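Local coordinates for protein glycogen synthase (Cyanobacterium sp. CLg1, PDB 6GNF) that belongs to the bacterial glycogen (starch) synthase family of two-domain glycosyltransferases and binds ADP, at residues A[367-378]-A[488-499]. Residues are numbered along the deposited sequence; the frame is centred on the assembly and turned at random.
Sequences VIIAAMPKLKQL and LQQGVDAMIVGM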
ATOM      1  N   VAL A 367      -4.335  -4.880 -19.153  1.00 73.19           N
ATOM      2  CA  VAL A 367      -3.333  -5.384 -20.095  1.00 74.17           C
ATOM      3  C   VAL A 367      -3.419  -6.905 -20.226  1.00 75.86           C
ATOM      4  O   VAL A 367      -3.354  -7.451 -21.341  1.00 76.76           O
ATOM      5  CB  VAL A 367      -1.901  -4.993 -19.654  1.00 72.45           C
ATOM      6  CG1 VAL A 367      -0.853  -5.634 -20.552  1.00 72.87           C
ATOM      7  CG2 VAL A 367      -1.742  -3.477 -19.625  1.00 71.34           C
ATOM      8  N   ILE A 368      -3.582  -7.590 -19.092  1.00 74.74           N
ATOM      9  CA  ILE A 368      -3.640  -9.055 -19.092  1.00 75.89           C
ATOM     10  C   ILE A 368      -4.859  -9.530 -19.874  1.00 77.27           C
ATOM     11  O   ILE A 368      -4.748 -10.405 -20.733  1.00 78.78           O
ATOM     12  CB  ILE A 368      -3.677  -9.650 -17.667  1.00 74.63           C
ATOM     13  CG1 ILE A 368      -2.438  -9.236 -16.871  1.00 73.15           C
ATOM     14  CG2 ILE A 368      -3.743 -11.174 -17.729  1.00 75.83           C
ATOM     15  CD1 ILE A 368      -2.483  -9.635 -15.410  1.00 72.49           C
ATOM     16  N   ILE A 369      -6.008  -8.922 -19.599  1.00 77.68           N
ATOM     17  CA  ILE A 369      -7.248  -9.274 -20.281  1.00 81.01           C
ATOM     18  C   ILE A 369      -7.146  -9.009 -21.785  1.00 82.49           C
ATOM     19  O   ILE A 369      -7.548  -9.847 -22.590  1.00 85.03           O
ATOM     20  CB  ILE A 369      -8.449  -8.522 -19.674  1.00 82.40           C
ATOM     21  CG1 ILE A 369      -8.739  -9.062 -18.271  1.00 82.49           C
ATOM     22  CG2 ILE A 369      -9.690  -8.667 -20.549  1.00 84.63           C
ATOM     23  CD1 ILE A 369      -9.620  -8.161 -17.432  1.00 84.29           C
ATOM     24  N   ALA A 370      -6.592  -7.858 -22.154  1.00 81.64           N
ATOM     25  CA  ALA A 370      -6.431  -7.498 -23.564  1.00 83.31           C
ATOM     26  C   ALA A 370      -5.411  -8.388 -24.279  1.00 84.62           C
ATOM     27  O   ALA A 370      -5.458  -8.522 -25.502  1.00 88.38           O
ATOM     28  CB  ALA A 370      -6.037  -6.036 -23.698  1.00 82.66           C
ATOM     29  N   ALA A 371      -4.505  -9.004 -23.521  1.00 82.77           N
ATOM     30  CA  ALA A 371      -3.439  -9.826 -24.095  1.00 83.75           C
ATOM     31  C   ALA A 371      -3.885 -11.229 -24.499  1.00 85.79           C
ATOM     32  O   ALA A 371      -3.128 -11.942 -25.158  1.00 87.06           O
ATOM     33  CB  ALA A 371      -2.275  -9.924 -23.117  1.00 81.55           C
ATOM     34  N   MET A 372      -5.101 -11.620 -24.115  1.00 87.23           N
ATOM     35  CA  MET A 372      -5.566 -13.008 -24.273  1.00 89.17           C
ATOM     36  C   MET A 372      -5.442 -13.573 -25.689  1.00 91.79           C
ATOM     37  O   MET A 372      -4.971 -14.699 -25.851  1.00 93.19           O
ATOM     38  CB  MET A 372      -7.008 -13.159 -23.773  1.00 89.68           C
ATOM     39  CG  MET A 372      -7.147 -13.045 -22.263  1.00 87.98           C
ATOM     40  SD  MET A 372      -6.497 -14.488 -21.394  1.00 87.14           S
ATOM     41  CE  MET A 372      -6.098 -13.776 -19.799  1.00 84.16           C
ATOM     42  N   PRO A 373      -5.833 -12.795 -26.718  1.00 94.36           N
ATOM     43  CA  PRO A 373      -5.697 -13.315 -28.085  1.00 97.14           C
ATOM     44  C   PRO A 373      -4.267 -13.735 -28.431  1.00 97.61           C
ATOM     45  O   PRO A 373      -4.075 -14.745 -29.107  1.00100.89           O
ATOM     46  CB  PRO A 373      -6.144 -12.138 -28.959  1.00 98.51           C
ATOM     47  CG  PRO A 373      -7.021 -11.315 -28.073  1.00 97.57           C
ATOM     48  CD  PRO A 373      -6.433 -11.447 -26.704  1.00 93.85           C
ATOM     49  N   LYS A 374      -3.278 -12.988 -27.944  1.00 96.00           N
ATOM     50  CA  LYS A 374      -1.874 -13.311 -28.198  1.00 96.44           C
ATOM     51  C   LYS A 374      -1.316 -14.380 -27.257  1.00 94.79           C
ATOM     52  O   LYS A 374      -0.281 -14.972 -27.542  1.00 95.39           O
ATOM     53  CB  LYS A 374      -1.007 -12.058 -28.080  1.00 96.79           C
ATOM     54  CG  LYS A 374      -1.224 -11.028 -29.180  1.00100.48           C
ATOM     55  CD  LYS A 374       0.060 -10.255 -29.458  1.00101.96           C
ATOM     56  CE  LYS A 374      -0.154  -9.109 -30.433  1.00104.53           C
ATOM     57  NZ  LYS A 374      -0.659  -7.899 -29.731  1.00104.21           N
ATOM     58  N   LEU A 375      -1.961 -14.579 -26.115  1.00 93.95           N
ATOM     59  CA  LEU A 375      -1.419 -15.472 -25.085  1.00 94.53           C
ATOM     60  C   LEU A 375      -1.507 -16.958 -25.433  1.00 97.36           C
ATOM     61  O   LEU A 375      -0.661 -17.755 -25.011  1.00 95.82           O
ATOM     62  CB  LEU A 375      -2.101 -15.220 -23.737  1.00 92.25           C
ATOM     63  CG  LEU A 375      -1.716 -13.928 -23.014  1.00 90.72           C
ATOM     64  CD1 LEU A 375      -2.519 -13.793 -21.729  1.00 89.51           C
ATOM     65  CD2 LEU A 375      -0.222 -13.874 -22.723  1.00 90.27           C
ATOM     66  N   LYS A 376      -2.521 -17.342 -26.200  1.00101.04           N
ATOM     67  CA  LYS A 376      -2.710 -18.754 -26.529  1.00104.52           C
ATOM     68  C   LYS A 376      -1.466 -19.351 -27.191  1.00106.76           C
ATOM     69  O   LYS A 376      -1.156 -20.526 -26.998  1.00103.78           O
ATOM     70  CB  LYS A 376      -3.933 -18.960 -27.425  1.00108.23           C
ATOM     71  CG  LYS A 376      -4.427 -20.395 -27.397  1.00111.52           C
ATOM     72  CD  LYS A 376      -5.759 -20.582 -28.101  1.00116.49           C
ATOM     73  CE  LYS A 376      -6.333 -21.958 -27.792  1.00118.95           C
ATOM     74  NZ  LYS A 376      -7.329 -22.410 -28.804  1.00122.69           N
ATOM     75  N   GLN A 377      -0.755 -18.525 -27.956  1.00109.84           N
ATOM     76  CA  GLN A 377       0.484 -18.926 -28.622  1.00111.10           C
ATOM     77  C   GLN A 377       1.578 -19.393 -27.653  1.00107.46           C
ATOM     78  O   GLN A 377       2.433 -20.196 -28.024  1.00105.47           O
ATOM     79  CB  GLN A 377       1.016 -17.757 -29.469  1.00114.19           C
ATOM     80  CG  GLN A 377       0.121 -17.337 -30.635  1.00119.57           C
ATOM     81  CD  GLN A 377      -0.083 -18.425 -31.690  1.00127.87           C
ATOM     82  OE1 GLN A 377       0.468 -19.523 -31.593  1.00133.78           O
ATOM     83  NE2 GLN A 377      -0.861 -18.110 -32.719  1.00132.36           N
ATOM     84  N   LEU A 378       1.547 -18.900 -26.414  1.00103.91           N
ATOM     85  CA  LEU A 378       2.609 -19.180 -25.445  1.00100.59           C
ATOM     86  C   LEU A 378       2.508 -20.542 -24.753  1.00100.17           C
ATOM     87  O   LEU A 378       3.462 -20.958 -24.096  1.00 98.32           O
ATOM     88  CB  LEU A 378       2.648 -18.091 -24.377  1.00 98.39           C
ATOM     89  CG  LEU A 378       2.772 -16.643 -24.851  1.00 98.20           C
ATOM     90  CD1 LEU A 378       2.968 -15.736 -23.648  1.00 94.99           C
ATOM     91  CD2 LEU A 378       3.914 -16.471 -25.842  1.00 98.92           C
ATOM     92  N   LEU A 488      -2.677   0.528 -24.878  1.00 92.15           N
ATOM     93  CA  LEU A 488      -3.035  -0.760 -24.281  1.00 88.35           C
ATOM     94  C   LEU A 488      -2.311  -1.901 -24.985  1.00 88.57           C
ATOM     95  O   LEU A 488      -1.812  -2.824 -24.334  1.00 86.02           O
ATOM     96  CB  LEU A 488      -4.550  -0.981 -24.357  1.00 89.24           C
ATOM     97  CG  LEU A 488      -5.134  -2.237 -23.700  1.00 87.02           C
ATOM     98  CD1 LEU A 488      -4.828  -2.277 -22.209  1.00 84.24           C
ATOM     99  CD2 LEU A 488      -6.635  -2.300 -23.933  1.00 87.55           C
ATOM    100  N   GLN A 489      -2.249  -1.834 -26.311  1.00 89.95           N
ATOM    101  CA  GLN A 489      -1.637  -2.901 -27.090  1.00 90.42           C
ATOM    102  C   GLN A 489      -0.109  -2.884 -26.972  1.00 89.08           C
ATOM    103  O   GLN A 489       0.535  -3.931 -27.042  1.00 88.33           O
ATOM    104  CB  GLN A 489      -2.085  -2.822 -28.555  1.00 94.07           C
ATOM    105  CG  GLN A 489      -2.241  -4.178 -29.227  1.00 96.47           C
ATOM    106  CD  GLN A 489      -3.185  -5.111 -28.481  1.00 95.46           C
ATOM    107  OE1 GLN A 489      -2.898  -6.294 -28.323  1.00 95.21           O
ATOM    108  NE2 GLN A 489      -4.302  -4.573 -27.997  1.00 94.77           N
ATOM    109  N   GLN A 490       0.469  -1.712 -26.737  1.00 88.87           N
ATOM    110  CA  GLN A 490       1.904  -1.610 -26.472  1.00 89.59           C
ATOM    111  C   GLN A 490       2.242  -2.278 -25.149  1.00 86.49           C
ATOM    112  O   GLN A 490       3.276  -2.939 -25.024  1.00 86.66           O
ATOM    113  CB  GLN A 490       2.348  -0.153 -26.417  1.00 92.06           C
ATOM    114  CG  GLN A 490       2.121   0.606 -27.711  1.00 95.41           C
ATOM    115  CD  GLN A 490       2.903   1.900 -27.779  1.00 96.45           C
ATOM    116  OE1 GLN A 490       3.297   2.331 -28.855  1.00 99.56           O
ATOM    117  NE2 GLN A 490       3.134   2.527 -26.630  1.00 96.02           N
ATOM    118  N   GLY A 491       1.373  -2.084 -24.160  1.00 83.01           N
ATOM    119  CA  GLY A 491       1.498  -2.756 -22.872  1.00 80.42           C
ATOM    120  C   GLY A 491       1.437  -4.265 -23.013  1.00 79.72           C
ATOM    121  O   GLY A 491       2.246  -4.984 -22.417  1.00 77.51           O
ATOM    122  N   VAL A 492       0.477  -4.747 -23.804  1.00 80.39           N
ATOM    123  CA  VAL A 492       0.337  -6.179 -24.070  1.00 80.74           C
ATOM    124  C   VAL A 492       1.650  -6.751 -24.591  1.00 81.55           C
ATOM    125  O   VAL A 492       2.185  -7.708 -24.027  1.00 80.94           O
ATOM    126  CB  VAL A 492      -0.805  -6.460 -25.078  1.00 83.30           C
ATOM    127  CG1 VAL A 492      -0.728  -7.877 -25.632  1.00 83.65           C
ATOM    128  CG2 VAL A 492      -2.156  -6.226 -24.418  1.00 82.81           C
ATOM    129  N   ASP A 493       2.196  -6.112 -25.620  1.00 83.43           N
ATOM    130  CA  ASP A 493       3.455  -6.542 -26.221  1.00 84.40           C
ATOM    131  C   ASP A 493       4.608  -6.462 -25.212  1.00 81.46           C
ATOM    132  O   ASP A 493       5.428  -7.370 -25.104  1.00 79.99           O
ATOM    133  CB  ASP A 493       3.760  -5.698 -27.463  1.00 88.16           C
ATOM    134  CG  ASP A 493       2.728  -5.899 -28.588  1.00 91.19           C
ATOM    135  OD1 ASP A 493       2.067  -6.963 -28.641  1.00 90.71           O
ATOM    136  OD2 ASP A 493       2.579  -4.998 -29.438  1.00 94.51           O
ATOM    137  N   ALA A 494       4.632  -5.394 -24.421  1.00 80.14           N
ATOM    138  CA  ALA A 494       5.670  -5.202 -23.409  1.00 78.33           C
ATOM    139  C   ALA A 494       5.629  -6.287 -22.324  1.00 76.99           C
ATOM    140  O   ALA A 494       6.674  -6.758 -21.867  1.00 77.47           O
ATOM    141  CB  ALA A 494       5.538  -3.823 -22.790  1.00 77.18           C
ATOM    142  N   MET A 495       4.424  -6.686 -21.926  1.00 76.55           N
ATOM    143  CA  MET A 495       4.251  -7.740 -20.928  1.00 75.63           C
ATOM    144  C   MET A 495       4.741  -9.071 -21.481  1.00 76.71           C
ATOM    145  O   MET A 495       5.488  -9.789 -20.829  1.00 76.95           O
ATOM    146  CB  MET A 495       2.775  -7.854 -20.520  1.00 74.35           C
ATOM    147  CG  MET A 495       2.480  -8.938 -19.491  1.00 72.51           C
ATOM    148  SD  MET A 495       0.729  -9.054 -19.078  1.00 70.33           S
ATOM    149  CE  MET A 495       0.079  -9.793 -20.572  1.00 72.57           C
ATOM    150  N   ILE A 496       4.326  -9.381 -22.701  1.00 79.77           N
ATOM    151  CA  ILE A 496       4.641 -10.666 -23.328  1.00 82.46           C
ATOM    152  C   ILE A 496       6.144 -10.869 -23.547  1.00 81.97           C
ATOM    153  O   ILE A 496       6.637 -11.992 -23.458  1.00 79.31           O
ATOM    154  CB  ILE A 496       3.852 -10.837 -24.642  1.00 85.50           C
ATOM    155  CG1 ILE A 496       2.367 -11.040 -24.314  1.00 85.76           C
ATOM    156  CG2 ILE A 496       4.375 -12.014 -25.454  1.00 88.34           C
ATOM    157  CD1 ILE A 496       1.431 -10.795 -25.477  1.00 89.10           C
ATOM    158  N   VAL A 497       6.872  -9.790 -23.822  1.00 82.90           N
ATOM    159  CA  VAL A 497       8.331  -9.859 -23.900  1.00 83.82           C
ATOM    160  C   VAL A 497       8.908 -10.445 -22.608  1.00 82.28           C
ATOM    161  O   VAL A 497       9.768 -11.332 -22.658  1.00 84.17           O
ATOM    162  CB  VAL A 497       8.957  -8.472 -24.204  1.00 84.85           C
ATOM    163  CG1 VAL A 497      10.451  -8.451 -23.899  1.00 84.30           C
ATOM    164  CG2 VAL A 497       8.714  -8.098 -25.660  1.00 86.95           C
ATOM    165  N   GLY A 498       8.423  -9.963 -21.465  1.00 79.00           N
ATOM    166  CA  GLY A 498       8.860 -10.477 -20.170  1.00 76.39           C
ATOM    167  C   GLY A 498       8.469 -11.925 -19.955  1.00 75.58           C
ATOM    168  O   GLY A 498       9.275 -12.728 -19.487  1.00 74.80           O
ATOM    169  N   MET A 499       7.244 -12.270 -20.329  1.00 76.70           N
ATOM    170  CA  MET A 499       6.752 -13.640 -20.158  1.00 78.06           C
ATOM    171  C   MET A 499       7.565 -14.623 -20.998  1.00 79.79           C
ATOM    172  O   MET A 499       7.894 -15.715 -20.535  1.00 79.75           O
ATOM    173  CB  MET A 499       5.265 -13.731 -20.519  1.00 78.65           C
ATOM    174  CG  MET A 499       4.366 -12.953 -19.569  1.00 77.11           C
ATOM    175  SD  MET A 499       2.674 -12.800 -20.161  1.00 78.48           S
ATOM    176  CE  MET A 499       2.077 -14.468 -19.899  1.00 78.38           C
TER
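The carboxylate of Asp493 receives the ammonium of Lys374 on the syn side of OD1, with NZ 18° out of the carboxylate plane, so the ion lies close to that plane and not above a face. Lys374 NZ to Asp493 OD1 is 3.1 Å, a hydrogen bond as well as a salt bridge. The amide of Gln489 comes from the direction opposite to the lysine chain and offers OE1 to Lys374 NZ at 3.1 Å, a weak bond; its NE2 turns to Glu485, again weakly. One ammonium thus joins two side chains a helical turn apart. Lys374 gets there by bending at chi2 and at chi4 (84°), a knob set among Gln489, Val492, Asp493 and Ile496 at the exposed margin.

Beneath it the backbones close in: the CA atoms of Ala371 and Val492 are 5.2 Å apart. Val367 is a second knob, in a hole formed by Leu488, Gly491, Val492 and Met495, where Val367 CG1 comes within 3.6 Å of Gly491 C. The family has the GT-B fold, and 365-375 belongs to the right-handed crossover between parallel strands 352-356 and 381-385 of the Rossmann-like domain that contains both segments. Ile368 touches both strands and Met499 reaches Phe353, evidence that helices 365-370 and 485-503 border the same sheet. Met495, extended through chi2 and bent at chi3 (72°), brings CE tightly against Ala371 CB, 3.5 Å. Met495 SD meets Ile368 CG1 at 3.9 Å, the two side chains crossing near a right angle. Farther along, Leu375 CD2 lies 3.7 Å from Met499 CE, and Leu378 CD1 approaches that same methyl less closely.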